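Local structure of trwC protein (Escherichia coli, 1OMH) at residues V94-L99 against R156-H161; A101-I106 against L207-R212; R226-G231 against L288-S293. The protein acts as a conjugative relaxase, its N-terminal domain, described here, recognising and processing the DNA of the plasmid's origin of transfer. All blocks are in the same frame, centred on the assembly; numbering follows the deposited sequence.

Overall arrangement
Contact 1 is buried, whereas contacts 2 and 3 lie at the surface; their centres are 12 to 14 Å apart, on the same side of the chain's centre. Helix 92-99 ties them together. In contact 1 it packs on strand 158-167 of the antiparallel sheet, the chain leaving it forms the 101-106 segment of contact 2, and its Q97 reaches Y209 of contact 2 and F292 of contact 3. The chemistry follows position. Contact 1 joins leucine and proline packing to a serine-backbone bond beside DNA. Contact 2 rests on a tyrosine-carboxylate bond at a helix start. Contact 3 has one weak amide bond and a water bridge, while R226 of the same helix holds a DNA phosphate.

Contact 1. Residues V94-L99 against R156-H161. With SO4 (sulfate ion), chain C; nucleotides of chain A.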
loop_
_atom_site.group_PDB
_atom_site.type_symbol
_atom_site.label_atom_id
_atom_site.label_comp_id
_atom_site.label_asym_id
_atom_site.label_seq_id
_atom_site.Cartn_x
_atom_site.Cartn_y
_atom_site.Cartn_z
ATOM N N VAL B 94 -8.548 -12.367 -5.555
ATOM C CA VAL B 94 -8.208 -11.464 -6.640
ATOM C C VAL B 94 -6.749 -11.665 -7.039
ATOM O O VAL B 94 -6.431 -11.730 -8.234
ATOM C CB VAL B 94 -8.480 -9.996 -6.228
ATOM C CG1 VAL B 94 -8.019 -9.034 -7.325
ATOM C CG2 VAL B 94 -9.976 -9.819 -5.973
ATOM N N SER B 95 -5.861 -11.777 -6.053
ATOM C CA SER B 95 -4.448 -12.005 -6.358
ATOM C C SER B 95 -4.300 -13.332 -7.108
ATOM O O SER B 95 -3.506 -13.439 -8.048
ATOM C CB SER B 95 -3.606 -12.047 -5.071
ATOM O OG SER B 95 -3.575 -10.775 -4.429
ATOM N N LEU B 96 -5.073 -14.337 -6.699
ATOM C CA LEU B 96 -5.017 -15.658 -7.332
ATOM C C LEU B 96 -5.450 -15.638 -8.794
ATOM O O LEU B 96 -4.785 -16.208 -9.665
ATOM C CB LEU B 96 -5.898 -16.646 -6.566
ATOM C CG LEU B 96 -5.282 -17.490 -5.446
ATOM C CD1 LEU B 96 -4.184 -16.737 -4.718
ATOM C CD2 LEU B 96 -6.387 -17.926 -4.503
ATOM N N GLN B 97 -6.572 -14.981 -9.059
ATOM C CA GLN B 97 -7.098 -14.899 -10.414
ATOM C C GLN B 97 -6.133 -14.136 -11.311
ATOM O O GLN B 97 -5.919 -14.501 -12.465
ATOM C CB GLN B 97 -8.466 -14.202 -10.418
ATOM C CG GLN B 97 -9.253 -14.359 -11.720
ATOM C CD GLN B 97 -9.785 -15.770 -11.911
ATOM O OE1 GLN B 97 -10.290 -16.382 -10.973
ATOM N NE2 GLN B 97 -9.691 -16.285 -13.134
ATOM N N ALA B 98 -5.531 -13.079 -10.780
ATOM C CA ALA B 98 -4.604 -12.287 -11.576
ATOM C C ALA B 98 -3.226 -12.904 -11.777
ATOM O O ALA B 98 -2.678 -12.857 -12.876
ATOM C CB ALA B 98 -4.439 -10.907 -10.955
ATOM N N LEU B 99 -2.675 -13.494 -10.721
ATOM C CA LEU B 99 -1.320 -14.034 -10.771
ATOM C C LEU B 99 -1.155 -15.526 -11.039
ATOM O O LEU B 99 -0.128 -15.950 -11.565
ATOM C CB LEU B 99 -0.593 -13.653 -9.475
ATOM C CG LEU B 99 -0.631 -12.147 -9.164
ATOM C CD1 LEU B 99 0.009 -11.882 -7.808
ATOM C CD2 LEU B 99 0.093 -11.359 -10.253
ATOM N N ARG B 156 5.929 -15.980 -0.126
ATOM C CA ARG B 156 5.888 -16.235 -1.559
ATOM C C ARG B 156 4.547 -16.671 -2.142
ATOM O O ARG B 156 4.501 -17.338 -3.180
ATOM C CB ARG B 156 6.987 -17.237 -1.951
ATOM C CG ARG B 156 8.404 -16.703 -1.724
ATOM C CD ARG B 156 8.576 -15.307 -2.337
ATOM N NE ARG B 156 9.932 -14.776 -2.188
ATOM C CZ ARG B 156 10.286 -13.533 -2.507
ATOM N NH1 ARG B 156 9.384 -12.688 -2.990
ATOM N NH2 ARG B 156 11.542 -13.131 -2.349
ATOM N N ASP B 157 3.457 -16.307 -1.472
ATOM C CA ASP B 157 2.122 -16.612 -1.977
ATOM C C ASP B 157 1.748 -15.475 -2.920
ATOM O O ASP B 157 2.314 -14.379 -2.836
ATOM C CB ASP B 157 1.080 -16.619 -0.850
ATOM C CG ASP B 157 1.035 -17.921 -0.094
ATOM O OD1 ASP B 157 0.988 -18.980 -0.749
ATOM O OD2 ASP B 157 1.018 -17.883 1.155
ATOM N N PRO B 158 0.803 -15.717 -3.843
ATOM C CA PRO B 158 0.405 -14.635 -4.751
ATOM C C PRO B 158 -0.165 -13.566 -3.819
ATOM O O PRO B 158 -0.968 -13.884 -2.940
ATOM C CB PRO B 158 -0.684 -15.280 -5.610
ATOM C CG PRO B 158 -0.299 -16.737 -5.613
ATOM C CD PRO B 158 0.113 -16.976 -4.178
ATOM N N GLN B 159 0.250 -12.320 -4.006
ATOM C CA GLN B 159 -0.194 -11.238 -3.135
ATOM C C GLN B 159 -0.026 -9.905 -3.848
ATOM O O GLN B 159 1.016 -9.244 -3.747
ATOM C CB GLN B 159 0.631 -11.271 -1.841
ATOM C CG GLN B 159 0.263 -10.243 -0.772
ATOM C CD GLN B 159 -1.163 -10.374 -0.270
ATOM O OE1 GLN B 159 -1.806 -11.422 -0.415
ATOM N NE2 GLN B 159 -1.664 -9.308 0.341
ATOM N N LEU B 160 -1.063 -9.515 -4.578
ATOM C CA LEU B 160 -1.045 -8.268 -5.337
ATOM C C LEU B 160 -1.207 -7.068 -4.414
ATOM O O LEU B 160 -2.252 -6.889 -3.791
ATOM C CB LEU B 160 -2.170 -8.289 -6.379
ATOM C CG LEU B 160 -2.343 -7.099 -7.321
ATOM C CD1 LEU B 160 -1.074 -6.883 -8.146
ATOM C CD2 LEU B 160 -3.534 -7.368 -8.242
ATOM N N HIS B 161 -0.168 -6.249 -4.323
ATOM C CA HIS B 161 -0.221 -5.072 -3.475
ATOM C C HIS B 161 0.696 -3.988 -4.004
ATOM O O HIS B 161 1.685 -4.264 -4.694
ATOM C CB HIS B 161 0.162 -5.415 -2.027
ATOM C CG HIS B 161 1.546 -5.970 -1.868
ATOM N ND1 HIS B 161 1.904 -7.223 -2.321
ATOM C CD2 HIS B 161 2.652 -5.459 -1.276
ATOM C CE1 HIS B 161 3.166 -7.459 -2.015
ATOM N NE2 HIS B 161 3.645 -6.403 -1.378
HETATM S S SO4 C . 6.646 -6.530 0.943
HETATM O O1 SO4 C . 7.508 -6.325 -0.237
HETATM O O2 SO4 C . 6.174 -7.928 0.987
HETATM O O3 SO4 C . 5.482 -5.628 0.856
HETATM O O4 SO4 C . 7.420 -6.233 2.164
ATOM P P DT A 23 -8.565 -12.647 4.780
ATOM O OP1 DT A 23 -9.317 -12.994 3.549
ATOM O OP2 DT A 23 -8.764 -13.446 6.012
ATOM O "O5'" DT A 23 -7.003 -12.559 4.439
ATOM C "C5'" DT A 23 -6.286 -13.662 3.815
ATOM C "C4'" DT A 23 -5.293 -13.120 2.806
ATOM O "O4'" DT A 23 -5.994 -12.186 1.977
ATOM C "C3'" DT A 23 -4.029 -12.406 3.322
ATOM O "O3'" DT A 23 -2.965 -13.126 2.678
ATOM C "C2'" DT A 23 -3.852 -11.244 2.359
ATOM C "C1'" DT A 23 -5.179 -11.097 1.640
ATOM N N1 DT A 23 -5.987 -9.867 1.729
ATOM C C2 DT A 23 -5.406 -8.656 1.445
ATOM O O2 DT A 23 -4.209 -8.517 1.271
ATOM N N3 DT A 23 -6.290 -7.607 1.364
ATOM C C4 DT A 23 -7.660 -7.651 1.559
ATOM O O4 DT A 23 -8.330 -6.631 1.410
ATOM C C5 DT A 23 -8.187 -8.948 1.928
ATOM C C7 DT A 23 -9.652 -9.102 2.193
ATOM C C6 DT A 23 -7.333 -9.968 2.010
ATOM P P DC A 24 -1.569 -13.456 3.407
ATOM O OP1 DC A 24 -0.671 -13.712 2.251
ATOM O OP2 DC A 24 -1.806 -14.525 4.412
ATOM O "O5'" DC A 24 -1.104 -12.133 4.167
ATOM C "C5'" DC A 24 -0.450 -11.038 3.504
ATOM C "C4'" DC A 24 -0.276 -9.906 4.489
ATOM O "O4'" DC A 24 -1.542 -9.712 5.154
ATOM C "C3'" DC A 24 0.752 -10.180 5.594
ATOM O "O3'" DC A 24 1.780 -9.198 5.337
ATOM C "C2'" DC A 24 0.132 -9.541 6.827
ATOM C "C1'" DC A 24 -1.335 -9.368 6.507
ATOM N N1 DC A 24 -2.355 -10.016 7.343
ATOM C C2 DC A 24 -2.638 -9.444 8.587
ATOM O O2 DC A 24 -1.949 -8.496 8.971
ATOM N N3 DC A 24 -3.654 -9.937 9.329
ATOM C C4 DC A 24 -4.368 -10.969 8.875
ATOM N N4 DC A 24 -5.383 -11.405 9.623
ATOM C C5 DC A 24 -4.074 -11.599 7.629
ATOM C C6 DC A 24 -3.062 -11.102 6.908
HETATM O O HOH W 1 -4.084 -10.975 -1.977
#
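S95 points its hydroxyl straight at the backbone of L160: the amide N gives a hydrogen bond to OG at 2.8 Å with an N-H...O angle of 165°. The torsion that sets OG beside the serine's own N (chi1 -67°) brings it there. The same oxygen donates to a water that donates to Q159 OE1, so one hydroxyl holds L160 N directly and the Q159 amide indirectly. Next to this polar point, L96 and P158 meet at a slant, CD1 to CB 3.9 Å, while L99 runs past P158 in the opposite direction, its CD1 4.1 Å from the proline CB. Q159 starts away from the helix, its OE1 also held by K92 NZ, and its NE2 donates to O2 of DT23 of chain A at 2.8 Å. The H161 ring is fixed by ND1, which donates to Q159 O at 2.6 Å from above the carbonyl plane; NE2 faces a sulfate, hydrogen-bonded to its O3 at 3.0 Å. With segment axes (94-99 and 158-161) at 100°, the helix lies across the central strand of the relaxase's antiparallel sheet, beside the metal site of H150, H161 and H163, seen with zinc or copper in other structures of the protein.

Contact 2. Residues A101-I106 against L207-R212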
loop_
_atom_site.group_PDB
_atom_site.type_symbol
_atom_site.label_atom_id
_atom_site.label_comp_id
_atom_site.label_asym_id
_atom_site.label_seq_id
_atom_site.Cartn_x
_atom_site.Cartn_y
_atom_site.Cartn_z
ATOM N N ALA B 101 -4.078 -17.675 -12.284
ATOM C CA ALA B 101 -4.885 -17.881 -13.490
ATOM C C ALA B 101 -4.328 -17.043 -14.643
ATOM O O ALA B 101 -4.462 -17.408 -15.807
ATOM C CB ALA B 101 -6.340 -17.508 -13.233
ATOM N N GLY B 102 -3.723 -15.908 -14.310
ATOM C CA GLY B 102 -3.128 -15.062 -15.330
ATOM C C GLY B 102 -4.003 -14.025 -16.012
ATOM O O GLY B 102 -3.818 -13.755 -17.198
ATOM N N ASP B 103 -4.952 -13.438 -15.290
ATOM C CA ASP B 103 -5.810 -12.414 -15.882
ATOM C C ASP B 103 -5.170 -11.044 -15.686
ATOM O O ASP B 103 -5.307 -10.423 -14.630
ATOM C CB ASP B 103 -7.201 -12.437 -15.249
ATOM C CG ASP B 103 -8.166 -11.467 -15.916
ATOM O OD1 ASP B 103 -9.382 -11.565 -15.645
ATOM O OD2 ASP B 103 -7.715 -10.604 -16.704
ATOM N N ALA B 104 -4.474 -10.578 -16.717
ATOM C CA ALA B 104 -3.792 -9.293 -16.675
ATOM C C ALA B 104 -4.715 -8.103 -16.436
ATOM O O ALA B 104 -4.297 -7.098 -15.853
ATOM C CB ALA B 104 -3.005 -9.082 -17.962
ATOM N N GLU B 105 -5.964 -8.203 -16.878
ATOM C CA GLU B 105 -6.895 -7.093 -16.693
ATOM C C GLU B 105 -7.164 -6.838 -15.211
ATOM O O GLU B 105 -7.544 -5.733 -14.825
ATOM C CB GLU B 105 -8.208 -7.362 -17.434
ATOM C CG GLU B 105 -8.029 -7.585 -18.934
ATOM C CD GLU B 105 -7.298 -6.445 -19.620
ATOM O OE1 GLU B 105 -7.834 -5.316 -19.648
ATOM O OE2 GLU B 105 -6.182 -6.677 -20.136
ATOM N N ILE B 106 -6.958 -7.860 -14.382
ATOM C CA ILE B 106 -7.152 -7.721 -12.945
ATOM C C ILE B 106 -6.040 -6.819 -12.417
ATOM O O ILE B 106 -6.262 -5.988 -11.531
ATOM C CB ILE B 106 -7.077 -9.082 -12.225
ATOM C CG1 ILE B 106 -8.162 -10.014 -12.757
ATOM C CG2 ILE B 106 -7.233 -8.887 -10.709
ATOM C CD1 ILE B 106 -9.559 -9.535 -12.491
ATOM N N LEU B 207 -15.283 -6.833 -15.615
ATOM C CA LEU B 207 -14.595 -7.945 -16.265
ATOM C C LEU B 207 -15.451 -9.201 -16.249
ATOM O O LEU B 207 -15.068 -10.235 -16.795
ATOM C CB LEU B 207 -13.253 -8.216 -15.567
ATOM C CG LEU B 207 -12.256 -7.049 -15.562
ATOM C CD1 LEU B 207 -10.987 -7.469 -14.833
ATOM C CD2 LEU B 207 -11.927 -6.632 -16.992
ATOM N N GLY B 208 -16.610 -9.119 -15.608
ATOM C CA GLY B 208 -17.493 -10.266 -15.568
ATOM C C GLY B 208 -17.352 -11.198 -14.379
ATOM O O GLY B 208 -17.760 -12.360 -14.459
ATOM N N TYR B 209 -16.768 -10.718 -13.285
ATOM C CA TYR B 209 -16.627 -11.551 -12.094
ATOM C C TYR B 209 -17.735 -11.228 -11.111
ATOM O O TYR B 209 -18.172 -10.082 -11.022
ATOM C CB TYR B 209 -15.282 -11.309 -11.387
ATOM C CG TYR B 209 -14.075 -11.749 -12.173
ATOM C CD1 TYR B 209 -13.245 -10.817 -12.793
ATOM C CD2 TYR B 209 -13.779 -13.103 -12.323
ATOM C CE1 TYR B 209 -12.147 -11.226 -13.550
ATOM C CE2 TYR B 209 -12.689 -13.519 -13.075
ATOM C CZ TYR B 209 -11.881 -12.580 -13.683
ATOM O OH TYR B 209 -10.812 -13.000 -14.430
ATOM N N GLN B 210 -18.201 -12.238 -10.381
ATOM C CA GLN B 210 -19.215 -12.001 -9.369
ATOM C C GLN B 210 -18.454 -11.959 -8.050
ATOM O O GLN B 210 -17.486 -12.700 -7.866
ATOM C CB GLN B 210 -20.257 -13.118 -9.331
ATOM C CG GLN B 210 -21.458 -12.757 -8.453
ATOM C CD GLN B 210 -22.631 -13.700 -8.630
ATOM O OE1 GLN B 210 -23.051 -13.980 -9.751
ATOM N NE2 GLN B 210 -23.176 -14.185 -7.518
ATOM N N LEU B 211 -18.894 -11.097 -7.141
ATOM C CA LEU B 211 -18.230 -10.941 -5.856
ATOM C C LEU B 211 -19.061 -11.444 -4.688
ATOM O O LEU B 211 -20.285 -11.335 -4.686
ATOM C CB LEU B 211 -17.888 -9.465 -5.631
ATOM C CG LEU B 211 -17.220 -8.752 -6.809
ATOM C CD1 LEU B 211 -16.954 -7.304 -6.442
ATOM C CD2 LEU B 211 -15.922 -9.459 -7.178
ATOM N N ARG B 212 -18.374 -11.987 -3.689
ATOM C CA ARG B 212 -19.016 -12.494 -2.488
ATOM C C ARG B 212 -18.545 -11.643 -1.313
ATOM O O ARG B 212 -17.366 -11.685 -0.949
ATOM C CB ARG B 212 -18.630 -13.963 -2.259
ATOM C CG ARG B 212 -19.150 -14.560 -0.951
ATOM C CD ARG B 212 -18.575 -15.960 -0.690
ATOM N NE ARG B 212 -17.175 -15.929 -0.260
ATOM C CZ ARG B 212 -16.169 -16.501 -0.919
ATOM N NH1 ARG B 212 -16.395 -17.152 -2.053
ATOM N NH2 ARG B 212 -14.931 -16.427 -0.438
#
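Y209 and D103 approach from opposite directions, and the tyrosine OH donates a hydrogen bond to D103 OD1. The modelled separation of these two atoms, 2.4 Å, is very short, so its exact length is doubtful. OD1 lies in the plane of the ring, at its edge, and the carboxylate is turned 45° against that ring. Beside this bond sits I106, whose CD1 comes within 3.3 Å of Y209 CE1. The same methyl meets L207 CD1 at 3.4 Å, tighter than usual for two carbons. L207 also sets its two methyls against E105 CB, CD1 and CD2 each 3.8 Å from it, while the carboxylate of E105 leads away from the contact.

A second shell holds these groups in position. D103 is the N-cap of helix 104-122: with CG anti to its backbone N (chi1 -175°), OD2 accepts from E105 N at 3.0 Å, on the anti side and 33° out of the carboxylate plane. On the other segment, helix 189-206 ends in a Schellman motif at G208, which, with positive phi, turns the chain between L207 and Y209, and both side chains face the 101-106 segment. Q97 of helix 92-99 and L221 of strand 219-221 also touch Y209. The two carboxylate oxygens thus have separate tasks, one capping and one receiving the phenol; both donors would be expected to stabilise the negative charge of D103.

Contact 3. Residues R226-G231 against L288-S293; sequences RQQIEG and LGIDFS. With nucleotides of chain A.
I290 lays its CG1 over the flat carboxamide of Q228, 3.6 Å from CD, the two side chains sliding past each other in opposite directions. At the nitrogen end of that amide, NE2 gives a weak hydrogen bond to L288 O, long at 3.4 Å although nearly straight at 163°. At the other end OE1 has its stronger partner in the backbone N of D225, and a water that donates to OE1 at 3.0 Å accepts from D291 N. The F292 ring has I290 CG2 over the centre of one face, 3.5 Å above its plane, so I290 stands between an amide and an aromatic ring. The third flat group, the guanidinium of R226, has I229 CG2 on one face, and at its edge the phosphate of DT23 of chain A is held by two bonds: NH2 to OP1 at 3.1 Å and NH1 to OP2 at 3.3 Å. Bends at chi2 (53°) and chi3 (43°) curl the arginine round to present both nitrogens to it.

The 288-293 segment leaves helix 274-287 through a Schellman motif at G289, and an Asx turn follows in which D291 OD1 accepts from S293 N. Through these turns the C-terminal tail of the chain passes helix 226-230, touching it with L288 to I290.

Further along, L288 CD1 rests on the backbone of G231, 3.9 Å from CA, where the glycine lets the leucine come close.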
loop_
_atom_site.group_PDB
_atom_site.type_symbol
_atom_site.label_atom_id
_atom_site.label_comp_id
_atom_site.label_asym_id
_atom_site.label_seq_id
_atom_site.Cartn_x
_atom_site.Cartn_y
_atom_site.Cartn_z
ATOM N N ARG B 226 -13.222 -20.204 0.812
ATOM C CA ARG B 226 -12.353 -19.908 1.943
ATOM C C ARG B 226 -11.189 -20.877 2.141
ATOM O O ARG B 226 -10.075 -20.447 2.423
ATOM C CB ARG B 226 -13.205 -19.818 3.215
ATOM C CG ARG B 226 -12.453 -19.798 4.550
ATOM C CD ARG B 226 -11.366 -18.727 4.658
ATOM N NE ARG B 226 -11.759 -17.419 4.142
ATOM C CZ ARG B 226 -11.060 -16.303 4.339
ATOM N NH1 ARG B 226 -9.941 -16.328 5.051
ATOM N NH2 ARG B 226 -11.462 -15.163 3.800
ATOM N N GLN B 227 -11.429 -22.175 1.996
ATOM C CA GLN B 227 -10.343 -23.131 2.187
ATOM C C GLN B 227 -9.244 -22.925 1.151
ATOM O O GLN B 227 -8.063 -23.064 1.454
ATOM C CB GLN B 227 -10.861 -24.571 2.120
ATOM C CG GLN B 227 -11.901 -24.922 3.188
ATOM C CD GLN B 227 -11.395 -24.759 4.613
ATOM N N GLN B 228 -9.641 -22.585 -0.071
ATOM C CA GLN B 228 -8.691 -22.355 -1.153
ATOM C C GLN B 228 -7.920 -21.071 -0.873
ATOM O O GLN B 228 -6.721 -20.979 -1.145
ATOM C CB GLN B 228 -9.442 -22.276 -2.497
ATOM C CG GLN B 228 -10.250 -23.547 -2.774
ATOM C CD GLN B 228 -11.206 -23.435 -3.956
ATOM O OE1 GLN B 228 -11.843 -22.402 -4.163
ATOM N NE2 GLN B 228 -11.324 -24.513 -4.723
ATOM N N ILE B 229 -8.615 -20.079 -0.323
ATOM C CA ILE B 229 -7.985 -18.806 0.015
ATOM C C ILE B 229 -6.905 -19.059 1.069
ATOM O O ILE B 229 -5.756 -18.630 0.916
ATOM C CB ILE B 229 -9.030 -17.809 0.590
ATOM C CG1 ILE B 229 -9.921 -17.272 -0.533
ATOM C CG2 ILE B 229 -8.351 -16.693 1.336
ATOM C CD1 ILE B 229 -9.168 -16.670 -1.688
ATOM N N GLU B 230 -7.275 -19.777 2.126
ATOM C CA GLU B 230 -6.345 -20.071 3.207
ATOM C C GLU B 230 -5.151 -20.886 2.714
ATOM O O GLU B 230 -4.044 -20.763 3.243
ATOM C CB GLU B 230 -7.077 -20.809 4.332
ATOM C CG GLU B 230 -8.356 -20.101 4.755
ATOM C CD GLU B 230 -8.994 -20.678 6.001
ATOM O OE1 GLU B 230 -9.088 -21.919 6.109
ATOM O OE2 GLU B 230 -9.419 -19.883 6.868
ATOM N N GLY B 231 -5.377 -21.703 1.691
ATOM C CA GLY B 231 -4.306 -22.513 1.142
ATOM C C GLY B 231 -3.220 -21.656 0.520
ATOM O O GLY B 231 -2.123 -22.138 0.267
ATOM N N LEU B 288 -5.595 -27.695 -4.506
ATOM C CA LEU B 288 -6.651 -27.119 -3.674
ATOM C C LEU B 288 -8.013 -27.195 -4.367
ATOM O O LEU B 288 -9.030 -26.813 -3.795
ATOM C CB LEU B 288 -6.323 -25.660 -3.336
ATOM C CG LEU B 288 -5.100 -25.432 -2.443
ATOM C CD1 LEU B 288 -4.691 -23.962 -2.500
ATOM C CD2 LEU B 288 -5.420 -25.857 -1.024
ATOM N N GLY B 289 -8.019 -27.690 -5.601
ATOM C CA GLY B 289 -9.263 -27.829 -6.342
ATOM C C GLY B 289 -9.879 -26.535 -6.839
ATOM O O GLY B 289 -11.097 -26.449 -7.004
ATOM N N ILE B 290 -9.049 -25.526 -7.085
ATOM C CA ILE B 290 -9.541 -24.243 -7.568
ATOM C C ILE B 290 -9.861 -24.310 -9.050
ATOM O O ILE B 290 -9.070 -24.814 -9.849
ATOM C CB ILE B 290 -8.500 -23.111 -7.383
ATOM C CG1 ILE B 290 -8.173 -22.921 -5.902
ATOM C CG2 ILE B 290 -9.041 -21.807 -7.966
ATOM C CD1 ILE B 290 -7.084 -21.900 -5.655
ATOM N N ASP B 291 -11.031 -23.797 -9.406
ATOM C CA ASP B 291 -11.459 -23.744 -10.793
ATOM C C ASP B 291 -11.550 -22.256 -11.106
ATOM O O ASP B 291 -12.483 -21.581 -10.681
ATOM C CB ASP B 291 -12.821 -24.424 -10.962
ATOM C CG ASP B 291 -13.411 -24.219 -12.345
ATOM O OD1 ASP B 291 -12.636 -24.004 -13.301
ATOM O OD2 ASP B 291 -14.652 -24.286 -12.477
ATOM N N PHE B 292 -10.560 -21.745 -11.828
ATOM C CA PHE B 292 -10.521 -20.329 -12.170
ATOM C C PHE B 292 -11.540 -19.967 -13.244
ATOM O O PHE B 292 -11.555 -18.835 -13.732
ATOM C CB PHE B 292 -9.108 -19.943 -12.619
ATOM C CG PHE B 292 -8.095 -19.954 -11.501
ATOM C CD1 PHE B 292 -7.108 -20.934 -11.441
ATOM C CD2 PHE B 292 -8.139 -18.989 -10.498
ATOM C CE1 PHE B 292 -6.182 -20.951 -10.399
ATOM C CE2 PHE B 292 -7.220 -18.997 -9.453
ATOM C CZ PHE B 292 -6.240 -19.981 -9.403
ATOM N N SER B 293 -12.380 -20.950 -13.581
ATOM C CA SER B 293 -13.452 -20.864 -14.581
ATOM C C SER B 293 -13.203 -21.742 -15.799
ATOM O O SER B 293 -12.308 -22.612 -15.733
ATOM C CB SER B 293 -13.703 -19.425 -15.037
ATOM O OG SER B 293 -14.521 -18.747 -14.102
ATOM P P DT A 23 -8.565 -12.647 4.780
ATOM O OP1 DT A 23 -9.317 -12.994 3.549
ATOM O OP2 DT A 23 -8.764 -13.446 6.012
ATOM O "O5'" DT A 23 -7.003 -12.559 4.439
ATOM C "C5'" DT A 23 -6.286 -13.662 3.815
ATOM C "C4'" DT A 23 -5.293 -13.120 2.806
ATOM O "O4'" DT A 23 -5.994 -12.186 1.977
ATOM C "C3'" DT A 23 -4.029 -12.406 3.322
ATOM O "O3'" DT A 23 -2.965 -13.126 2.678
ATOM C "C2'" DT A 23 -3.852 -11.244 2.359
ATOM C "C1'" DT A 23 -5.179 -11.097 1.640
ATOM N N1 DT A 23 -5.987 -9.867 1.729
ATOM C C2 DT A 23 -5.406 -8.656 1.445
ATOM O O2 DT A 23 -4.209 -8.517 1.271
ATOM N N3 DT A 23 -6.290 -7.607 1.364
ATOM C C4 DT A 23 -7.660 -7.651 1.559
ATOM O O4 DT A 23 -8.330 -6.631 1.410
ATOM C C5 DT A 23 -8.187 -8.948 1.928
ATOM C C7 DT A 23 -9.652 -9.102 2.193
ATOM C C6 DT A 23 -7.333 -9.968 2.010
HETATM O O HOH W 2 -12.518 -22.641 -7.112
#